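Local coordinates for pesticidial crystal protein CRY2AA (Bacillus thuringiensis serovar kurstaki, PDB 1I5P) that promotes colloid-osmotic lysis of midgut epithelial cells of dipteran and lepidopteran larvae by binding to them, as a three-domain delta-endotoxin, at residues S555-T567 / N594-N608. Numbering follows the deposited sequence.
Sequences STIRVTINGRVYT and NIVASDNTNVTLDIN
Arg558 and Thr560 pair with Asn608 and Asp606 through four backbone hydrogen bonds that join strands 555-561 and 602-608 antiparallel, with Arg558 N 2.8 Å from Asn608 O. Beyond Ile561 the strands part, and water takes over: Asn562 N gives its hydrogen to a water that in turn donates to Thr604 O.

The Asn562 side chain grips strand 594-597 from the type I' turn linking 555-561 to 564-567. With CG anti to the carbonyl carbon (chi1 -61°), the amide is carried across to Val596. Its OD1 accepts Val596 N at 2.9 Å in a nearly straight bond (167°), while ND2 reaches back to Val596 O at 3.2 Å, in the carbonyl plane but more bent. One amide thus serves both backbone polar atoms of Val596, much as a neighbouring strand would. Nearby, the extended Arg564 brings NH1 to Tyr566 OH (3.0 Å), and that OH lies 2.5 Å from Asn594 O.

On the face carrying Arg558 and Thr560, a water links Thr556 O, Arg558 NH1 and Asn608 OD1; another touches Thr560 O, Thr604 OG1 and Asp606 OD2. Asp606 OD1 also forms a salt bridge with Arg533, and Asn608 ND2 bonds to Asn529 and Thr531. The reverse face is apolar: Val559 CG1 presses on Leu605 CD1 at 3.4 Å, tighter than usual, and Ile561 CG2 meets Ile595 CG2 at 3.8 Å, the two side chains crossing at about a right angle.

Within this C-terminal beta sandwich, the partly exposed Asn562 amide bonds Val596 beside buried isoleucines, consistent with polar bonding at the margin of apolar packing between the sheets.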
ATOM      1  N   SER A 555       5.204 -21.121 -18.174  1.00 29.73           N
ATOM      2  CA  SER A 555       5.857 -21.380 -16.908  1.00 28.38           C
ATOM      3  C   SER A 555       5.131 -22.522 -16.208  1.00 25.93           C
ATOM      4  O   SER A 555       3.996 -22.854 -16.556  1.00 25.73           O
ATOM      5  CB  SER A 555       5.838 -20.119 -16.038  1.00 28.37           C
ATOM      6  OG  SER A 555       4.523 -19.606 -15.906  1.00 34.06           O
ATOM      7  N   THR A 556       5.795 -23.132 -15.235  1.00 23.62           N
ATOM      8  CA  THR A 556       5.201 -24.233 -14.494  1.00 22.23           C
ATOM      9  C   THR A 556       5.274 -23.936 -13.004  1.00 21.03           C
ATOM     10  O   THR A 556       6.335 -23.590 -12.480  1.00 20.87           O
ATOM     11  CB  THR A 556       5.933 -25.558 -14.776  1.00 23.42           C
ATOM     12  OG1 THR A 556       5.882 -25.838 -16.180  1.00 25.34           O
ATOM     13  CG2 THR A 556       5.276 -26.707 -14.010  1.00 21.01           C
ATOM     14  N   ILE A 557       4.142 -24.072 -12.326  1.00 21.02           N
ATOM     15  CA  ILE A 557       4.084 -23.812 -10.898  1.00 19.71           C
ATOM     16  C   ILE A 557       3.954 -25.102 -10.097  1.00 19.07           C
ATOM     17  O   ILE A 557       3.095 -25.936 -10.378  1.00 17.17           O
ATOM     18  CB  ILE A 557       2.888 -22.900 -10.544  1.00 19.16           C
ATOM     19  CG1 ILE A 557       2.937 -21.614 -11.368  1.00 19.20           C
ATOM     20  CG2 ILE A 557       2.928 -22.547  -9.064  1.00 20.45           C
ATOM     21  CD1 ILE A 557       1.736 -20.717 -11.166  1.00 20.64           C
ATOM     22  N   ARG A 558       4.822 -25.260  -9.104  1.00 20.27           N
ATOM     23  CA  ARG A 558       4.796 -26.428  -8.233  1.00 20.67           C
ATOM     24  C   ARG A 558       4.645 -25.949  -6.796  1.00 20.55           C
ATOM     25  O   ARG A 558       5.555 -25.341  -6.226  1.00 18.38           O
ATOM     26  CB  ARG A 558       6.078 -27.251  -8.385  1.00 24.87           C
ATOM     27  CG  ARG A 558       6.150 -28.050  -9.687  1.00 30.60           C
ATOM     28  CD  ARG A 558       7.452 -28.834  -9.788  1.00 34.01           C
ATOM     29  NE  ARG A 558       7.450 -29.765 -10.917  1.00 37.64           N
ATOM     30  CZ  ARG A 558       7.525 -29.409 -12.195  1.00 38.22           C
ATOM     31  NH1 ARG A 558       7.614 -28.128 -12.530  1.00 38.64           N
ATOM     32  NH2 ARG A 558       7.511 -30.339 -13.141  1.00 41.19           N
ATOM     33  N   VAL A 559       3.480 -26.216  -6.222  1.00 19.06           N
ATOM     34  CA  VAL A 559       3.192 -25.805  -4.859  1.00 19.06           C
ATOM     35  C   VAL A 559       3.234 -27.000  -3.920  1.00 18.84           C
ATOM     36  O   VAL A 559       2.594 -28.020  -4.165  1.00 19.30           O
ATOM     37  CB  VAL A 559       1.800 -25.140  -4.766  1.00 18.57           C
ATOM     38  CG1 VAL A 559       1.522 -24.713  -3.335  1.00 15.34           C
ATOM     39  CG2 VAL A 559       1.736 -23.945  -5.703  1.00 15.20           C
ATOM     40  N   THR A 560       3.998 -26.865  -2.846  1.00 17.36           N
ATOM     41  CA  THR A 560       4.112 -27.927  -1.869  1.00 17.64           C
ATOM     42  C   THR A 560       3.637 -27.413  -0.521  1.00 17.94           C
ATOM     43  O   THR A 560       4.177 -26.441   0.020  1.00 16.29           O
ATOM     44  CB  THR A 560       5.563 -28.425  -1.750  1.00 18.13           C
ATOM     45  OG1 THR A 560       6.033 -28.818  -3.045  1.00 20.40           O
ATOM     46  CG2 THR A 560       5.642 -29.625  -0.816  1.00 17.03           C
ATOM     47  N   ILE A 561       2.611 -28.071   0.006  1.00 17.06           N
ATOM     48  CA  ILE A 561       2.028 -27.712   1.287  1.00 18.75           C
ATOM     49  C   ILE A 561       1.230 -28.911   1.802  1.00 20.12           C
ATOM     50  O   ILE A 561       0.573 -29.600   1.024  1.00 19.69           O
ATOM     51  CB  ILE A 561       1.106 -26.476   1.130  1.00 17.58           C
ATOM     52  CG1 ILE A 561       0.541 -26.062   2.488  1.00 19.87           C
ATOM     53  CG2 ILE A 561      -0.002 -26.771   0.122  1.00 19.03           C
ATOM     54  CD1 ILE A 561      -0.153 -24.712   2.458  1.00 19.21           C
ATOM     55  N   ASN A 562       1.305 -29.171   3.106  1.00 21.71           N
ATOM     56  CA  ASN A 562       0.589 -30.297   3.703  1.00 24.20           C
ATOM     57  C   ASN A 562       1.084 -31.618   3.121  1.00 25.51           C
ATOM     58  O   ASN A 562       0.337 -32.593   3.054  1.00 27.30           O
ATOM     59  CB  ASN A 562      -0.913 -30.181   3.430  1.00 23.71           C
ATOM     60  CG  ASN A 562      -1.531 -28.922   4.023  1.00 26.26           C
ATOM     61  OD1 ASN A 562      -2.492 -28.375   3.474  1.00 26.74           O
ATOM     62  ND2 ASN A 562      -1.001 -28.471   5.152  1.00 24.12           N
ATOM     63  N   GLY A 563       2.340 -31.650   2.695  1.00 26.10           N
ATOM     64  CA  GLY A 563       2.876 -32.867   2.115  1.00 28.21           C
ATOM     65  C   GLY A 563       2.280 -33.136   0.745  1.00 29.56           C
ATOM     66  O   GLY A 563       2.534 -34.178   0.143  1.00 29.75           O
ATOM     67  N   ARG A 564       1.483 -32.194   0.250  1.00 30.62           N
ATOM     68  CA  ARG A 564       0.860 -32.336  -1.062  1.00 31.20           C
ATOM     69  C   ARG A 564       1.614 -31.483  -2.080  1.00 30.95           C
ATOM     70  O   ARG A 564       2.047 -30.369  -1.774  1.00 28.33           O
ATOM     71  CB  ARG A 564      -0.603 -31.880  -1.016  1.00 33.99           C
ATOM     72  CG  ARG A 564      -1.410 -32.393   0.173  1.00 39.06           C
ATOM     73  CD  ARG A 564      -2.849 -31.886   0.087  1.00 40.66           C
ATOM     74  NE  ARG A 564      -3.552 -31.940   1.366  1.00 41.06           N
ATOM     75  CZ  ARG A 564      -4.743 -31.389   1.589  1.00 41.31           C
ATOM     76  NH1 ARG A 564      -5.374 -30.738   0.619  1.00 40.68           N
ATOM     77  NH2 ARG A 564      -5.304 -31.477   2.788  1.00 39.39           N
ATOM     78  N   VAL A 565       1.767 -32.005  -3.293  1.00 30.23           N
ATOM     79  CA  VAL A 565       2.456 -31.270  -4.344  1.00 29.84           C
ATOM     80  C   VAL A 565       1.502 -30.999  -5.497  1.00 29.75           C
ATOM     81  O   VAL A 565       1.062 -31.926  -6.174  1.00 30.73           O
ATOM     82  CB  VAL A 565       3.660 -32.059  -4.893  1.00 30.62           C
ATOM     83  CG1 VAL A 565       4.438 -31.200  -5.880  1.00 29.61           C
ATOM     84  CG2 VAL A 565       4.554 -32.505  -3.749  1.00 32.41           C
ATOM     85  N   TYR A 566       1.173 -29.731  -5.714  1.00 27.80           N
ATOM     86  CA  TYR A 566       0.279 -29.368  -6.805  1.00 27.19           C
ATOM     87  C   TYR A 566       1.101 -28.799  -7.951  1.00 26.96           C
ATOM     88  O   TYR A 566       1.940 -27.921  -7.749  1.00 25.35           O
ATOM     89  CB  TYR A 566      -0.746 -28.328  -6.351  1.00 26.34           C
ATOM     90  CG  TYR A 566      -1.582 -28.746  -5.166  1.00 27.74           C
ATOM     91  CD1 TYR A 566      -1.107 -28.596  -3.864  1.00 30.14           C
ATOM     92  CD2 TYR A 566      -2.855 -29.281  -5.343  1.00 30.32           C
ATOM     93  CE1 TYR A 566      -1.881 -28.963  -2.765  1.00 33.33           C
ATOM     94  CE2 TYR A 566      -3.640 -29.655  -4.252  1.00 33.03           C
ATOM     95  CZ  TYR A 566      -3.146 -29.491  -2.970  1.00 33.13           C
ATOM     96  OH  TYR A 566      -3.920 -29.862  -1.898  1.00 35.71           O
ATOM     97  N   THR A 567       0.850 -29.299  -9.154  1.00 27.05           N
ATOM     98  CA  THR A 567       1.575 -28.836 -10.327  1.00 25.46           C
ATOM     99  C   THR A 567       0.636 -28.235 -11.364  1.00 25.00           C
ATOM    100  O   THR A 567      -0.308 -28.880 -11.813  1.00 25.06           O
ATOM    101  CB  THR A 567       2.361 -29.990 -10.978  1.00 24.72           C
ATOM    102  OG1 THR A 567       3.219 -30.592 -10.003  1.00 22.47           O
ATOM    103  CG2 THR A 567       3.204 -29.478 -12.135  1.00 25.21           C
ATOM    104  N   ASN A 594      -7.225 -27.239  -2.985  1.00 25.09           N
ATOM    105  CA  ASN A 594      -7.631 -27.162  -1.596  1.00 25.93           C
ATOM    106  C   ASN A 594      -6.469 -27.437  -0.646  1.00 25.26           C
ATOM    107  O   ASN A 594      -5.703 -28.378  -0.842  1.00 25.59           O
ATOM    108  CB  ASN A 594      -8.764 -28.154  -1.343  1.00 30.64           C
ATOM    109  CG  ASN A 594      -9.181 -28.201   0.109  1.00 35.84           C
ATOM    110  OD1 ASN A 594      -8.592 -28.925   0.914  1.00 39.00           O
ATOM    111  ND2 ASN A 594     -10.193 -27.417   0.458  1.00 37.80           N
ATOM    112  N   ILE A 595      -6.337 -26.602   0.378  1.00 21.07           N
ATOM    113  CA  ILE A 595      -5.276 -26.765   1.350  1.00 19.38           C
ATOM    114  C   ILE A 595      -5.829 -26.597   2.757  1.00 19.72           C
ATOM    115  O   ILE A 595      -6.892 -26.003   2.950  1.00 17.82           O
ATOM    116  CB  ILE A 595      -4.120 -25.745   1.114  1.00 20.45           C
ATOM    117  CG1 ILE A 595      -4.560 -24.327   1.482  1.00 17.38           C
ATOM    118  CG2 ILE A 595      -3.668 -25.805  -0.333  1.00 20.32           C
ATOM    119  CD1 ILE A 595      -4.297 -23.958   2.935  1.00 22.45           C
ATOM    120  N   VAL A 596      -5.103 -27.123   3.739  1.00 20.91           N
ATOM    121  CA  VAL A 596      -5.523 -27.032   5.130  1.00 22.45           C
ATOM    122  C   VAL A 596      -4.567 -26.161   5.932  1.00 22.76           C
ATOM    123  O   VAL A 596      -3.375 -26.449   6.007  1.00 24.22           O
ATOM    124  CB  VAL A 596      -5.565 -28.416   5.805  1.00 24.42           C
ATOM    125  CG1 VAL A 596      -6.308 -28.314   7.140  1.00 25.22           C
ATOM    126  CG2 VAL A 596      -6.236 -29.432   4.889  1.00 23.91           C
ATOM    127  N   ALA A 597      -5.092 -25.091   6.523  1.00 22.13           N
ATOM    128  CA  ALA A 597      -4.281 -24.199   7.348  1.00 23.17           C
ATOM    129  C   ALA A 597      -4.278 -24.777   8.763  1.00 23.86           C
ATOM    130  O   ALA A 597      -4.917 -24.235   9.668  1.00 23.91           O
ATOM    131  CB  ALA A 597      -4.875 -22.792   7.352  1.00 19.24           C
ATOM    132  N   SER A 598      -3.561 -25.888   8.931  1.00 24.09           N
ATOM    133  CA  SER A 598      -3.447 -26.590  10.209  1.00 25.72           C
ATOM    134  C   SER A 598      -3.513 -25.650  11.411  1.00 24.97           C
ATOM    135  O   SER A 598      -2.761 -24.679  11.490  1.00 24.78           O
ATOM    136  CB  SER A 598      -2.140 -27.383  10.239  1.00 27.61           C
ATOM    137  OG  SER A 598      -2.015 -28.180   9.072  1.00 29.85           O
ATOM    138  N   ASP A 599      -4.409 -25.948  12.351  1.00 24.91           N
ATOM    139  CA  ASP A 599      -4.596 -25.116  13.541  1.00 26.59           C
ATOM    140  C   ASP A 599      -3.371 -25.075  14.459  1.00 26.30           C
ATOM    141  O   ASP A 599      -2.684 -26.079  14.638  1.00 26.47           O
ATOM    142  CB  ASP A 599      -5.805 -25.609  14.333  1.00 28.36           C
ATOM    143  CG  ASP A 599      -6.517 -24.490  15.068  1.00 30.78           C
ATOM    144  OD1 ASP A 599      -5.932 -23.396  15.216  1.00 29.64           O
ATOM    145  OD2 ASP A 599      -7.668 -24.709  15.499  1.00 31.82           O
ATOM    146  N   ASN A 600      -3.113 -23.905  15.042  1.00 25.97           N
ATOM    147  CA  ASN A 600      -1.971 -23.712  15.942  1.00 27.18           C
ATOM    148  C   ASN A 600      -0.705 -24.354  15.394  1.00 25.82           C
ATOM    149  O   ASN A 600       0.100 -24.909  16.146  1.00 25.61           O
ATOM    150  CB  ASN A 600      -2.268 -24.294  17.324  1.00 31.17           C
ATOM    151  CG  ASN A 600      -3.246 -23.451  18.107  1.00 35.42           C
ATOM    152  OD1 ASN A 600      -4.436 -23.414  17.796  1.00 36.24           O
ATOM    153  ND2 ASN A 600      -2.748 -22.759  19.128  1.00 39.45           N
ATOM    154  N   THR A 601      -0.521 -24.261  14.084  1.00 23.33           N
ATOM    155  CA  THR A 601       0.640 -24.859  13.453  1.00 23.30           C
ATOM    156  C   THR A 601       1.273 -23.913  12.443  1.00 21.39           C
ATOM    157  O   THR A 601       0.568 -23.210  11.721  1.00 22.68           O
ATOM    158  CB  THR A 601       0.236 -26.163  12.726  1.00 23.13           C
ATOM    159  OG1 THR A 601      -0.571 -26.969  13.596  1.00 21.32           O
ATOM    160  CG2 THR A 601       1.460 -26.950  12.316  1.00 21.24           C
ATOM    161  N   ASN A 602       2.602 -23.879  12.400  1.00 20.53           N
ATOM    162  CA  ASN A 602       3.289 -23.034  11.429  1.00 22.15           C
ATOM    163  C   ASN A 602       3.390 -23.831  10.127  1.00 22.27           C
ATOM    164  O   ASN A 602       4.249 -24.692   9.978  1.00 23.52           O
ATOM    165  CB  ASN A 602       4.688 -22.656  11.920  1.00 22.08           C
ATOM    166  CG  ASN A 602       4.661 -21.748  13.134  1.00 23.66           C
ATOM    167  OD1 ASN A 602       3.683 -21.044  13.383  1.00 25.35           O
ATOM    168  ND2 ASN A 602       5.752 -21.746  13.887  1.00 24.10           N
ATOM    169  N   VAL A 603       2.496 -23.533   9.195  1.00 20.15           N
ATOM    170  CA  VAL A 603       2.448 -24.213   7.911  1.00 18.18           C
ATOM    171  C   VAL A 603       3.357 -23.557   6.881  1.00 17.00           C
ATOM    172  O   VAL A 603       3.365 -22.338   6.740  1.00 14.69           O
ATOM    173  CB  VAL A 603       1.014 -24.213   7.365  1.00 17.81           C
ATOM    174  CG1 VAL A 603       0.937 -25.029   6.096  1.00 19.61           C
ATOM    175  CG2 VAL A 603       0.066 -24.742   8.428  1.00 19.07           C
ATOM    176  N   THR A 604       4.127 -24.368   6.161  1.00 16.68           N
ATOM    177  CA  THR A 604       5.015 -23.831   5.139  1.00 17.40           C
ATOM    178  C   THR A 604       4.369 -23.995   3.768  1.00 16.84           C
ATOM    179  O   THR A 604       3.752 -25.019   3.473  1.00 14.91           O
ATOM    180  CB  THR A 604       6.387 -24.548   5.117  1.00 19.06           C
ATOM    181  OG1 THR A 604       6.201 -25.926   4.775  1.00 20.90           O
ATOM    182  CG2 THR A 604       7.068 -24.446   6.471  1.00 17.95           C
ATOM    183  N   LEU A 605       4.503 -22.966   2.943  1.00 16.58           N
ATOM    184  CA  LEU A 605       3.958 -22.974   1.595  1.00 16.43           C
ATOM    185  C   LEU A 605       5.115 -22.739   0.645  1.00 17.48           C
ATOM    186  O   LEU A 605       5.682 -21.644   0.619  1.00 16.63           O
ATOM    187  CB  LEU A 605       2.924 -21.856   1.422  1.00 14.47           C
ATOM    188  CG  LEU A 605       2.525 -21.509  -0.019  1.00 15.65           C
ATOM    189  CD1 LEU A 605       1.822 -22.695  -0.666  1.00 12.97           C
ATOM    190  CD2 LEU A 605       1.617 -20.284  -0.022  1.00 11.64           C
ATOM    191  N   ASP A 606       5.483 -23.760  -0.119  1.00 18.16           N
ATOM    192  CA  ASP A 606       6.581 -23.619  -1.066  1.00 19.63           C
ATOM    193  C   ASP A 606       6.054 -23.440  -2.476  1.00 18.64           C
ATOM    194  O   ASP A 606       5.281 -24.254  -2.975  1.00 18.31           O
ATOM    195  CB  ASP A 606       7.512 -24.834  -1.005  1.00 23.92           C
ATOM    196  CG  ASP A 606       8.234 -24.949   0.319  1.00 27.53           C
ATOM    197  OD1 ASP A 606       8.659 -23.906   0.857  1.00 29.85           O
ATOM    198  OD2 ASP A 606       8.386 -26.087   0.819  1.00 30.72           O
ATOM    199  N   ILE A 607       6.466 -22.346  -3.102  1.00 17.87           N
ATOM    200  CA  ILE A 607       6.053 -22.044  -4.462  1.00 16.11           C
ATOM    201  C   ILE A 607       7.273 -22.101  -5.375  1.00 17.48           C
ATOM    202  O   ILE A 607       8.141 -21.227  -5.329  1.00 18.79           O
ATOM    203  CB  ILE A 607       5.400 -20.645  -4.542  1.00 13.54           C
ATOM    204  CG1 ILE A 607       4.198 -20.579  -3.588  1.00 11.74           C
ATOM    205  CG2 ILE A 607       4.956 -20.358  -5.961  1.00  9.88           C
ATOM    206  CD1 ILE A 607       3.449 -19.247  -3.592  1.00  9.44           C
ATOM    207  N   ASN A 608       7.342 -23.148  -6.192  1.00 18.06           N
ATOM    208  CA  ASN A 608       8.452 -23.330  -7.116  1.00 17.93           C
ATOM    209  C   ASN A 608       8.022 -23.016  -8.539  1.00 18.04           C
ATOM    210  O   ASN A 608       6.997 -23.501  -9.017  1.00 17.75           O
ATOM    211  CB  ASN A 608       8.991 -24.759  -7.024  1.00 18.04           C
ATOM    212  CG  ASN A 608      10.025 -25.063  -8.095  1.00 18.10           C
ATOM    213  OD1 ASN A 608       9.684 -25.414  -9.225  1.00 17.12           O
ATOM    214  ND2 ASN A 608      11.295 -24.916  -7.747  1.00 16.12           N
TER
HETATM  215  O   HOH W   1       7.822 -25.576 -11.187  1.00 17.12           O
HETATM  216  O   HOH W   2       5.796 -26.731   2.210  1.00 20.23           O
HETATM  217  O   HOH W   3       3.195 -27.542   4.617  1.00 19.15           O